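Local structure of putative TetR-family transcriptional regulator (Syntrophomonas wolfei subsp. wolfei, 3LWJ) at residues Glu128-Glu140 with Val153-Lys165. The protein probably binds DNA through an N-terminal helix-turn-helix domain and acts as a dimeric transcriptional regulator of the TetR family. Residues are numbered along the deposited sequence; the frame is centred on the assembly and turned at random.
With EDO (1,2-ethanediol), chain B.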
ATOM      1  N   GLU A 128       3.010   8.924  -7.825  1.00 22.17           N
ATOM      2  CA  GLU A 128       2.649   7.551  -8.203  1.00 22.52           C
ATOM      3  C   GLU A 128       2.222   7.388  -9.668  1.00 23.99           C
ATOM      4  O   GLU A 128       2.657   6.436 -10.315  1.00 23.23           O
ATOM      5  CB  GLU A 128       1.612   7.005  -7.205  1.00 21.75           C
ATOM      6  CG  GLU A 128       2.327   6.732  -5.849  1.00 24.44           C
ATOM      7  CD  GLU A 128       1.479   6.163  -4.746  1.00 25.02           C
ATOM      8  OE1 GLU A 128       0.254   6.331  -4.757  1.00 28.66           O
ATOM      9  OE2 GLU A 128       2.076   5.567  -3.830  1.00 31.87           O
ATOM     10  N   ASP A 129       1.428   8.321 -10.203  1.00 25.14           N
ATOM     11  CA  ASP A 129       0.990   8.284 -11.623  1.00 23.90           C
ATOM     12  C   ASP A 129       2.197   8.349 -12.541  1.00 25.46           C
ATOM     13  O   ASP A 129       2.238   7.683 -13.605  1.00 26.05           O
ATOM     14  CB  ASP A 129       0.025   9.451 -11.962  1.00 23.26           C
ATOM     15  CG  ASP A 129      -1.410   9.210 -11.488  1.00 26.01           C
ATOM     16  OD1 ASP A 129      -1.742   8.100 -10.970  1.00 31.08           O
ATOM     17  OD2 ASP A 129      -2.228  10.151 -11.639  1.00 30.11           O
ATOM     18  N   ARG A 130       3.190   9.135 -12.140  1.00 24.94           N
ATOM     19  CA  ARG A 130       4.412   9.282 -12.941  1.00 27.84           C
ATOM     20  C   ARG A 130       5.201   7.977 -13.013  1.00 29.17           C
ATOM     21  O   ARG A 130       5.623   7.558 -14.101  1.00 26.17           O
ATOM     22  CB  ARG A 130       5.307  10.366 -12.351  1.00 30.89           C
ATOM     23  CG  ARG A 130       6.564  10.660 -13.172  1.00 32.01           C
ATOM     24  CD  ARG A 130       7.181  11.956 -12.734  1.00 37.97           C
ATOM     25  NE  ARG A 130       8.495  12.194 -13.332  1.00 38.53           N
ATOM     26  CZ  ARG A 130       9.343  13.113 -12.889  1.00 46.12           C
ATOM     27  NH1 ARG A 130       9.026  13.884 -11.841  1.00 48.04           N
ATOM     28  NH2 ARG A 130      10.512  13.261 -13.482  1.00 49.34           N
ATOM     29  N   LEU A 131       5.388   7.346 -11.854  1.00 27.34           N
ATOM     30  CA  LEU A 131       6.013   6.035 -11.787  1.00 25.80           C
ATOM     31  C   LEU A 131       5.181   4.986 -12.557  1.00 25.19           C
ATOM     32  O   LEU A 131       5.723   4.218 -13.349  1.00 20.45           O
ATOM     33  CB  LEU A 131       6.203   5.613 -10.332  1.00 24.41           C
ATOM     34  CG  LEU A 131       7.206   6.399  -9.495  1.00 26.88           C
ATOM     35  CD1 LEU A 131       7.227   5.764  -8.146  1.00 19.24           C
ATOM     36  CD2 LEU A 131       8.641   6.503 -10.133  1.00 20.38           C
ATOM     37  N   LEU A 132       3.866   4.973 -12.343  1.00 24.73           N
ATOM     38  CA  LEU A 132       2.998   4.028 -13.042  1.00 23.76           C
ATOM     39  C   LEU A 132       3.077   4.126 -14.572  1.00 21.83           C
ATOM     40  O   LEU A 132       3.164   3.083 -15.262  1.00 16.49           O
ATOM     41  CB  LEU A 132       1.533   4.150 -12.586  1.00 23.75           C
ATOM     42  CG  LEU A 132       1.276   3.633 -11.163  1.00 27.56           C
ATOM     43  CD1 LEU A 132      -0.058   4.228 -10.608  1.00 16.74           C
ATOM     44  CD2 LEU A 132       1.275   2.103 -11.125  1.00 18.13           C
ATOM     45  N   GLU A 133       3.078   5.353 -15.098  1.00 22.48           N
ATOM     46  CA  GLU A 133       3.217   5.587 -16.525  1.00 23.89           C
ATOM     47  C   GLU A 133       4.573   5.088 -17.016  1.00 24.08           C
ATOM     48  O   GLU A 133       4.654   4.385 -18.005  1.00 23.84           O
ATOM     49  CB  GLU A 133       3.034   7.081 -16.882  1.00 29.12           C
ATOM     50  CG  GLU A 133       1.562   7.578 -16.902  1.00 37.88           C
ATOM     51  N   PHE A 134       5.648   5.419 -16.319  1.00 26.00           N
ATOM     52  CA  PHE A 134       6.956   4.868 -16.688  1.00 25.66           C
ATOM     53  C   PHE A 134       6.962   3.335 -16.692  1.00 25.94           C
ATOM     54  O   PHE A 134       7.441   2.713 -17.629  1.00 23.55           O
ATOM     55  CB  PHE A 134       8.032   5.364 -15.717  1.00 27.58           C
ATOM     56  CG  PHE A 134       9.423   5.011 -16.132  1.00 25.76           C
ATOM     57  CD1 PHE A 134       9.928   5.453 -17.360  1.00 31.26           C
ATOM     58  CD2 PHE A 134      10.234   4.218 -15.312  1.00 21.48           C
ATOM     59  CE1 PHE A 134      11.228   5.135 -17.757  1.00 26.75           C
ATOM     60  CE2 PHE A 134      11.510   3.876 -15.704  1.00 22.41           C
ATOM     61  CZ  PHE A 134      12.023   4.332 -16.922  1.00 28.13           C
ATOM     62  N   TYR A 135       6.454   2.723 -15.624  1.00 25.70           N
ATOM     63  CA  TYR A 135       6.447   1.266 -15.552  1.00 24.63           C
ATOM     64  C   TYR A 135       5.620   0.705 -16.705  1.00 23.05           C
ATOM     65  O   TYR A 135       5.986  -0.307 -17.305  1.00 20.39           O
ATOM     66  CB  TYR A 135       5.868   0.747 -14.222  1.00 24.63           C
ATOM     67  CG  TYR A 135       6.601   1.129 -12.942  1.00 18.94           C
ATOM     68  CD1 TYR A 135       7.937   1.559 -12.951  1.00 26.86           C
ATOM     69  CD2 TYR A 135       5.972   1.021 -11.702  1.00 25.41           C
ATOM     70  CE1 TYR A 135       8.607   1.899 -11.784  1.00 23.25           C
ATOM     71  CE2 TYR A 135       6.670   1.329 -10.499  1.00 30.12           C
ATOM     72  CZ  TYR A 135       7.982   1.773 -10.564  1.00 28.19           C
ATOM     73  OH  TYR A 135       8.694   2.086  -9.432  1.00 20.02           O
ATOM     74  N   SER A 136       4.517   1.391 -17.038  1.00 21.81           N
ATOM     75  CA  SER A 136       3.720   0.959 -18.170  1.00 22.59           C
ATOM     76  C   SER A 136       4.522   0.977 -19.488  1.00 23.04           C
ATOM     77  O   SER A 136       4.482   0.002 -20.243  1.00 24.81           O
ATOM     78  CB  SER A 136       2.420   1.764 -18.273  1.00 20.62           C
ATOM     79  OG  SER A 136       1.639   1.528 -17.122  1.00 18.51           O
ATOM     80  N   ARG A 137       5.270   2.047 -19.747  1.00 26.59           N
ATOM     81  CA  ARG A 137       6.053   2.165 -21.003  1.00 27.56           C
ATOM     82  C   ARG A 137       6.990   0.976 -21.087  1.00 26.49           C
ATOM     83  O   ARG A 137       7.079   0.349 -22.116  1.00 25.86           O
ATOM     84  CB  ARG A 137       6.917   3.430 -21.074  1.00 29.50           C
ATOM     85  CG  ARG A 137       6.223   4.791 -20.926  1.00 36.35           C
ATOM     86  CD  ARG A 137       5.234   5.090 -22.025  1.00 47.17           C
ATOM     87  NE  ARG A 137       3.942   4.445 -21.761  1.00 56.36           N
ATOM     88  CZ  ARG A 137       2.957   4.949 -21.011  1.00 58.01           C
ATOM     89  NH1 ARG A 137       3.079   6.128 -20.400  1.00 53.58           N
ATOM     90  NH2 ARG A 137       1.827   4.251 -20.878  1.00 61.40           N
ATOM     91  N   ASN A 138       7.669   0.657 -19.986  1.00 24.31           N
ATOM     92  CA  ASN A 138       8.642  -0.438 -19.999  1.00 25.48           C
ATOM     93  C   ASN A 138       8.009  -1.800 -20.175  1.00 25.22           C
ATOM     94  O   ASN A 138       8.576  -2.632 -20.870  1.00 25.54           O
ATOM     95  CB  ASN A 138       9.502  -0.436 -18.746  1.00 27.03           C
ATOM     96  CG  ASN A 138      10.199   0.914 -18.509  1.00 33.35           C
ATOM     97  OD1 ASN A 138      10.349   1.349 -17.369  1.00 43.69           O
ATOM     98  ND2 ASN A 138      10.606   1.573 -19.581  1.00 32.88           N
ATOM     99  N   ILE A 139       6.827  -2.026 -19.578  1.00 24.32           N
ATOM    100  CA  ILE A 139       6.106  -3.277 -19.816  1.00 23.47           C
ATOM    101  C   ILE A 139       5.648  -3.366 -21.287  1.00 25.10           C
ATOM    102  O   ILE A 139       5.744  -4.414 -21.911  1.00 24.72           O
ATOM    103  CB  ILE A 139       4.905  -3.428 -18.886  1.00 23.90           C
ATOM    104  CG1 ILE A 139       5.411  -3.651 -17.444  1.00 26.64           C
ATOM    105  CG2 ILE A 139       4.047  -4.602 -19.337  1.00 18.63           C
ATOM    106  CD1 ILE A 139       4.492  -3.140 -16.369  1.00 29.28           C
ATOM    107  N   GLU A 140       5.167  -2.251 -21.822  1.00 24.16           N
ATOM    108  CA  GLU A 140       4.704  -2.192 -23.198  1.00 25.81           C
ATOM    109  C   GLU A 140       5.809  -2.588 -24.173  1.00 26.97           C
ATOM    110  O   GLU A 140       5.602  -3.439 -25.061  1.00 28.55           O
ATOM    111  CB  GLU A 140       4.173  -0.802 -23.506  1.00 22.73           C
ATOM    112  CG  GLU A 140       2.853  -0.503 -22.843  1.00 32.62           C
ATOM    113  CD  GLU A 140       2.440   0.930 -23.089  1.00 33.97           C
ATOM    114  OE1 GLU A 140       2.679   1.373 -24.221  1.00 44.38           O
ATOM    115  OE2 GLU A 140       1.929   1.627 -22.177  1.00 36.48           O
ATOM    116  N   VAL A 153      -1.732  -3.828 -19.100  1.00 22.87           N
ATOM    117  CA  VAL A 153      -0.478  -3.336 -18.518  1.00 21.82           C
ATOM    118  C   VAL A 153      -0.702  -2.651 -17.182  1.00 20.45           C
ATOM    119  O   VAL A 153       0.081  -2.825 -16.262  1.00 18.96           O
ATOM    120  CB  VAL A 153       0.191  -2.319 -19.474  1.00 23.90           C
ATOM    121  CG1 VAL A 153       1.441  -1.699 -18.845  1.00 23.03           C
ATOM    122  CG2 VAL A 153       0.536  -2.993 -20.766  1.00 18.55           C
ATOM    123  N   SER A 154      -1.757  -1.857 -17.060  1.00 21.18           N
ATOM    124  CA  SER A 154      -1.979  -1.079 -15.849  1.00 21.06           C
ATOM    125  C   SER A 154      -2.028  -1.919 -14.563  1.00 22.77           C
ATOM    126  O   SER A 154      -1.406  -1.541 -13.583  1.00 22.93           O
ATOM    127  CB  SER A 154      -3.232  -0.213 -15.964  1.00 23.08           C
ATOM    128  OG  SER A 154      -3.444   0.443 -14.741  1.00 23.82           O
ATOM    129  N   PRO A 155      -2.723  -3.072 -14.568  1.00 22.12           N
ATOM    130  CA  PRO A 155      -2.649  -3.948 -13.372  1.00 21.66           C
ATOM    131  C   PRO A 155      -1.235  -4.395 -13.007  1.00 23.03           C
ATOM    132  O   PRO A 155      -0.889  -4.519 -11.809  1.00 23.44           O
ATOM    133  CB  PRO A 155      -3.482  -5.168 -13.763  1.00 22.23           C
ATOM    134  CG  PRO A 155      -4.406  -4.682 -14.937  1.00 24.66           C
ATOM    135  CD  PRO A 155      -3.556  -3.651 -15.638  1.00 23.20           C
ATOM    136  N   ILE A 156      -0.401  -4.654 -14.002  1.00 22.74           N
ATOM    137  CA  ILE A 156       0.987  -5.015 -13.701  1.00 20.14           C
ATOM    138  C   ILE A 156       1.783  -3.856 -13.097  1.00 19.43           C
ATOM    139  O   ILE A 156       2.523  -4.050 -12.127  1.00 22.78           O
ATOM    140  CB  ILE A 156       1.746  -5.599 -14.909  1.00 22.10           C
ATOM    141  CG1 ILE A 156       0.962  -6.763 -15.570  1.00 17.79           C
ATOM    142  CG2 ILE A 156       3.116  -6.080 -14.472  1.00 16.65           C
ATOM    143  CD1 ILE A 156       0.386  -7.762 -14.639  1.00 21.94           C
ATOM    144  N   ALA A 157       1.607  -2.653 -13.615  1.00 20.25           N
ATOM    145  CA  ALA A 157       2.334  -1.468 -13.123  1.00 19.42           C
ATOM    146  C   ALA A 157       1.885  -1.163 -11.696  1.00 18.80           C
ATOM    147  O   ALA A 157       2.705  -0.916 -10.800  1.00 16.35           O
ATOM    148  CB  ALA A 157       2.088  -0.292 -14.063  1.00 18.35           C
ATOM    149  N   HIS A 158       0.575  -1.264 -11.468  1.00 15.81           N
ATOM    150  CA  HIS A 158       0.029  -1.118 -10.132  1.00 20.21           C
ATOM    151  C   HIS A 158       0.555  -2.191  -9.171  1.00 23.24           C
ATOM    152  O   HIS A 158       0.893  -1.882  -8.024  1.00 24.15           O
ATOM    153  CB  HIS A 158      -1.509  -1.137 -10.156  1.00 22.72           C
ATOM    154  CG  HIS A 158      -2.121   0.153 -10.588  1.00 21.92           C
ATOM    155  ND1 HIS A 158      -2.378   0.456 -11.908  1.00 22.34           N
ATOM    156  CD2 HIS A 158      -2.558   1.211  -9.866  1.00 25.13           C
ATOM    157  CE1 HIS A 158      -2.962   1.640 -11.979  1.00 23.79           C
ATOM    158  NE2 HIS A 158      -3.072   2.126 -10.754  1.00 26.49           N
ATOM    159  N   SER A 159       0.698  -3.438  -9.629  1.00 23.73           N
ATOM    160  CA  SER A 159       1.230  -4.467  -8.737  1.00 18.52           C
ATOM    161  C   SER A 159       2.666  -4.247  -8.345  1.00 20.51           C
ATOM    162  O   SER A 159       3.040  -4.520  -7.184  1.00 21.02           O
ATOM    163  CB  SER A 159       1.033  -5.876  -9.326  1.00 23.44           C
ATOM    164  OG  SER A 159       1.937  -6.195 -10.368  1.00 21.91           O
ATOM    165  N   ILE A 160       3.474  -3.731  -9.283  1.00 19.90           N
ATOM    166  CA  ILE A 160       4.886  -3.376  -9.010  1.00 22.59           C
ATOM    167  C   ILE A 160       4.945  -2.256  -7.985  1.00 22.16           C
ATOM    168  O   ILE A 160       5.573  -2.396  -6.936  1.00 22.69           O
ATOM    169  CB  ILE A 160       5.637  -2.954 -10.275  1.00 21.95           C
ATOM    170  CG1 ILE A 160       5.659  -4.106 -11.297  1.00 23.82           C
ATOM    171  CG2 ILE A 160       7.050  -2.521  -9.904  1.00 18.20           C
ATOM    172  CD1 ILE A 160       6.136  -3.654 -12.731  1.00 21.25           C
ATOM    173  N   LEU A 161       4.200  -1.188  -8.243  1.00 23.08           N
ATOM    174  CA  LEU A 161       4.150  -0.083  -7.318  1.00 21.13           C
ATOM    175  C   LEU A 161       3.653  -0.525  -5.957  1.00 22.11           C
ATOM    176  O   LEU A 161       4.251  -0.177  -4.947  1.00 19.20           O
ATOM    177  CB  LEU A 161       3.298   1.083  -7.833  1.00 23.39           C
ATOM    178  CG  LEU A 161       3.375   2.370  -6.973  1.00 22.43           C
ATOM    179  CD1 LEU A 161       4.802   2.747  -6.653  1.00 30.29           C
ATOM    180  CD2 LEU A 161       2.668   3.534  -7.652  1.00 32.21           C
ATOM    181  N   ALA A 162       2.583  -1.317  -5.936  1.00 21.60           N
ATOM    182  CA  ALA A 162       1.970  -1.738  -4.664  1.00 19.65           C
ATOM    183  C   ALA A 162       2.925  -2.527  -3.779  1.00 16.66           C
ATOM    184  O   ALA A 162       3.026  -2.278  -2.557  1.00 18.67           O
ATOM    185  CB  ALA A 162       0.650  -2.522  -4.915  1.00 16.21           C
ATOM    186  N   ILE A 163       3.606  -3.517  -4.335  1.00 20.79           N
ATOM    187  CA  ILE A 163       4.517  -4.329  -3.522  1.00 18.81           C
ATOM    188  C   ILE A 163       5.704  -3.492  -3.052  1.00 18.77           C
ATOM    189  O   ILE A 163       6.260  -3.679  -1.939  1.00 22.63           O
ATOM    190  CB  ILE A 163       4.953  -5.647  -4.229  1.00 18.85           C
ATOM    191  CG1 ILE A 163       5.598  -6.644  -3.256  1.00 24.51           C
ATOM    192  CG2 ILE A 163       5.909  -5.403  -5.368  1.00 14.20           C
ATOM    193  CD1 ILE A 163       4.927  -6.790  -1.942  1.00 31.33           C
ATOM    194  N   GLU A 164       6.142  -2.591  -3.908  1.00 20.46           N
ATOM    195  CA  GLU A 164       7.239  -1.700  -3.532  1.00 20.90           C
ATOM    196  C   GLU A 164       6.778  -0.802  -2.379  1.00 20.09           C
ATOM    197  O   GLU A 164       7.472  -0.650  -1.402  1.00 20.80           O
ATOM    198  CB  GLU A 164       7.696  -0.870  -4.729  1.00 20.50           C
ATOM    199  CG  GLU A 164       8.468  -1.688  -5.752  1.00 24.91           C
ATOM    200  CD  GLU A 164       8.903  -0.900  -6.955  1.00 26.33           C
ATOM    201  OE1 GLU A 164       8.313   0.160  -7.216  1.00 23.32           O
ATOM    202  OE2 GLU A 164       9.812  -1.374  -7.659  1.00 24.83           O
ATOM    203  N   LYS A 165       5.578  -0.233  -2.476  1.00 22.00           N
ATOM    204  CA  LYS A 165       5.083   0.631  -1.419  1.00 21.81           C
ATOM    205  C   LYS A 165       4.928  -0.155  -0.109  1.00 19.89           C
ATOM    206  O   LYS A 165       5.235   0.326   0.981  1.00 19.53           O
ATOM    207  CB  LYS A 165       3.659   1.115  -1.745  1.00 26.03           C
ATOM    208  CG  LYS A 165       3.424   2.388  -2.422  1.00 33.44           C
ATOM    209  CD  LYS A 165       1.879   2.534  -2.676  1.00 37.24           C
ATOM    210  CE  LYS A 165       1.146   3.210  -1.509  1.00 31.90           C
ATOM    211  NZ  LYS A 165       1.365   4.727  -1.464  1.00 26.77           N
TER
HETATM  212  C1  EDO B 202       9.112  -0.803 -15.321  1.00 51.58           C
HETATM  213  O1  EDO B 202      10.466  -0.277 -15.288  1.00 49.10           O
HETATM  214  C2  EDO B 202       8.799  -2.150 -14.663  1.00 47.90           C
HETATM  215  O2  EDO B 202       9.462  -3.289 -15.244  1.00 48.90           O
HETATM  216  O   HOH W   1      -0.363   6.830  -2.112  1.00 33.05           O
HETATM  217  O   HOH W   2      10.377  -0.033  -9.815  1.00 24.50           O
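Glu128 reaches Lys165 through an extended chain, and the bent lysine brings NZ to 2.6 Å from Glu128 OE2 on the syn side of the carboxylate. This salt bridge is closed by a water that donates to Glu128 OE1 and accepts from Lys165 NZ, while the hydroxyl of Tyr110 is also bonded to OE2. Leu161 enters a hole formed by Glu128, Leu131, Leu132 and Tyr135; its CD2 lies 3.7 Å from Glu128 CB, its CD1 against Leu131. Leu132 crosses His158 at about a right angle and turns both methyls to it, CD1 near NE2 and CD2 over the centre of the imidazole, 4.0 Å from the ring centroid, in a CH-pi contact. That ring is fixed in turn by ND1 bonding to Ser154 O (2.8 Å) and NE2 to Lys170 NZ of the second subunit. With CG anti to its carbonyl carbon (chi1 -62°), Tyr135 brings CE2 obliquely against Ile160 CG2, a knob among Ala157, Ile160, Leu161 and Glu164, and its OH ends 3.0 Å from Glu164 OE1. Where the helices come closest, Ala157 sits as a small knob among Leu132, Tyr135, Ser136 and Ile139. Ser136 CB meets Val153 CG1 at 3.6 Å, and Ile139 CD1 packs against Ile156 CG2 and Ile160 CD1. The segment axes approach to 8.8 Å at 124°; the contact joins helices 118-144 and 153-173 in the all-helical C-terminal part of this TetR-type fold, flanked by helices 56-79, 85-102, 104-113 and 179-195.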